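Local coordinates for protein 3-hydroxyacyl-CoA dehydrogenase (Archaeoglobus fulgidus, PDB 1ZEJ) that probably acts as an NAD-dependent dehydrogenase of the 3-hydroxyacyl-CoA dehydrogenase family, possibly oxidising L-gulonate, at residues 209-214 / 218-223. Residues are numbered along the deposited sequence; the frame is centred on the assembly and turned at random.
Sequences GLLYTL and LGNLDY
Leu-211 and Asn-220 bring the two segments closest, their CA atoms 6.6 Å apart. Both segments belong to helix 197-224. Nine residues of straight helix would rise about 13 Å, so the helix must bend sharply between 209-214 and 218-223. The contact fills the inner side of this bend. Most of the contact is one leucine against one amide. CD1 of Leu-211 lies 3.6 Å from OD1 of Asn-220 and 3.9 Å from its ND2. The methyl sits off one face of the amide, displaced toward its O and N end. Asn-220 holds CG anti to its backbone N (chi1 -175°), which carries the amide across to segment 209-214. Its ND2 also comes to the edge of the Tyr-212 ring, near the ring plane and 4.4 Å from CE1. These are van der Waals contacts.

The bent helix is part of the all-helical C-terminal domain of this family, through which the homodimer forms. The hydroxyl of Tyr-212 is hydrogen-bonded to ND2 of Asn-180 of the second subunit, and the backbone N atoms of Leu-218 and Gly-219 donate hydrogen bonds to the carboxylate of Asp-201 of the second subunit. On its own chain, Leu-211 also packs on Leu-283 of helix 275-290. With an alanine at Leu-211, the Asn-220 amide would probably lose its methyl neighbour and a gap would open inside the bend.

Within 209-214, the carbonyl O of Gly-209 is gripped twice by Thr-213. OG1 of Thr-213 donates to Gly-209 O at 2.7 Å, tilted 30° from the carbonyl plane. The backbone N of Thr-213 reaches the same O of Gly-209 from the opposite face, at 2.9 Å. Thr-213 also packs against Gly-209 of the second subunit.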
# COMPACT_ATOMS: atom_id res chain seq x y z
N GLY A 209 3.32 -2.71 2.44
CA GLY A 209 1.97 -3.27 2.58
C GLY A 209 1.68 -3.56 4.06
O GLY A 209 0.58 -3.40 4.52
N LEU A 210 2.69 -4.02 4.77
CA LEU A 210 2.57 -4.33 6.18
C LEU A 210 2.28 -3.04 6.99
O LEU A 210 1.42 -3.02 7.83
CB LEU A 210 3.84 -4.96 6.70
CG LEU A 210 3.88 -6.51 6.50
CD1 LEU A 210 4.07 -6.87 5.11
CD2 LEU A 210 5.00 -7.16 7.36
N LEU A 211 3.06 -1.99 6.74
CA LEU A 211 2.86 -0.72 7.44
C LEU A 211 1.50 -0.11 7.13
O LEU A 211 0.83 0.41 8.02
CB LEU A 211 3.94 0.28 7.08
CG LEU A 211 5.40 -0.06 7.41
CD1 LEU A 211 6.25 1.11 7.08
CD2 LEU A 211 5.46 -0.37 8.89
N TYR A 212 1.11 -0.13 5.87
CA TYR A 212 -0.13 0.49 5.47
C TYR A 212 -1.33 -0.36 5.93
O TYR A 212 -2.39 0.18 6.23
CB TYR A 212 -0.18 0.71 3.95
CG TYR A 212 0.68 1.86 3.45
CD1 TYR A 212 1.61 2.50 4.25
CD2 TYR A 212 0.61 2.24 2.11
CE1 TYR A 212 2.45 3.53 3.72
CE2 TYR A 212 1.42 3.22 1.59
CZ TYR A 212 2.33 3.87 2.37
OH TYR A 212 3.05 4.88 1.78
N THR A 213 -1.15 -1.67 6.05
CA THR A 213 -2.18 -2.54 6.62
C THR A 213 -2.46 -2.22 8.08
O THR A 213 -3.60 -2.07 8.48
CB THR A 213 -1.81 -4.02 6.46
OG1 THR A 213 -1.83 -4.36 5.07
CG2 THR A 213 -2.76 -4.93 7.20
N LEU A 214 -1.40 -2.06 8.87
CA LEU A 214 -1.54 -1.93 10.31
C LEU A 214 -1.78 -0.49 10.71
O LEU A 214 -2.53 -0.22 11.66
CB LEU A 214 -0.26 -2.45 10.98
CG LEU A 214 -0.05 -3.95 10.91
CD1 LEU A 214 1.25 -4.22 11.62
CD2 LEU A 214 -1.14 -4.75 11.56
N LEU A 218 -1.09 7.50 6.61
CA LEU A 218 -1.09 8.70 7.46
C LEU A 218 -0.67 8.37 8.90
O LEU A 218 0.20 9.02 9.47
CB LEU A 218 -2.44 9.42 7.41
CG LEU A 218 -2.84 10.00 6.03
CD1 LEU A 218 -4.14 10.80 6.15
CD2 LEU A 218 -1.80 10.87 5.40
N GLY A 219 -1.28 7.34 9.48
CA GLY A 219 -0.83 6.81 10.77
C GLY A 219 0.65 6.46 10.76
O GLY A 219 1.37 6.84 11.68
N ASN A 220 1.14 5.82 9.69
CA ASN A 220 2.58 5.54 9.57
C ASN A 220 3.46 6.83 9.66
O ASN A 220 4.49 6.86 10.36
CB ASN A 220 2.89 4.81 8.28
CG ASN A 220 4.30 4.40 8.17
OD1 ASN A 220 4.79 3.71 9.06
ND2 ASN A 220 5.02 4.85 7.10
N LEU A 221 2.98 7.89 9.02
CA LEU A 221 3.60 9.22 9.03
C LEU A 221 3.80 9.74 10.43
O LEU A 221 4.89 10.26 10.73
CB LEU A 221 2.80 10.20 8.15
CG LEU A 221 3.46 11.46 7.62
CD1 LEU A 221 4.74 11.15 6.80
CD2 LEU A 221 2.42 12.13 6.76
N ASP A 222 2.83 9.53 11.33
CA ASP A 222 2.95 9.95 12.73
C ASP A 222 4.17 9.33 13.44
O ASP A 222 4.79 9.96 14.27
CB ASP A 222 1.68 9.61 13.53
CG ASP A 222 0.55 10.63 13.33
OD1 ASP A 222 0.84 11.78 12.91
OD2 ASP A 222 -0.62 10.30 13.60
N TYR A 223 4.44 8.08 13.13
CA TYR A 223 5.59 7.36 13.67
C TYR A 223 6.89 7.80 13.02
O TYR A 223 7.91 7.88 13.69
CB TYR A 223 5.42 5.87 13.40
CG TYR A 223 4.45 5.24 14.31
CD1 TYR A 223 4.84 4.85 15.58
CD2 TYR A 223 3.14 5.06 13.94
CE1 TYR A 223 3.96 4.26 16.43
CE2 TYR A 223 2.25 4.49 14.81
CZ TYR A 223 2.71 4.08 16.06
OH TYR A 223 1.83 3.52 16.92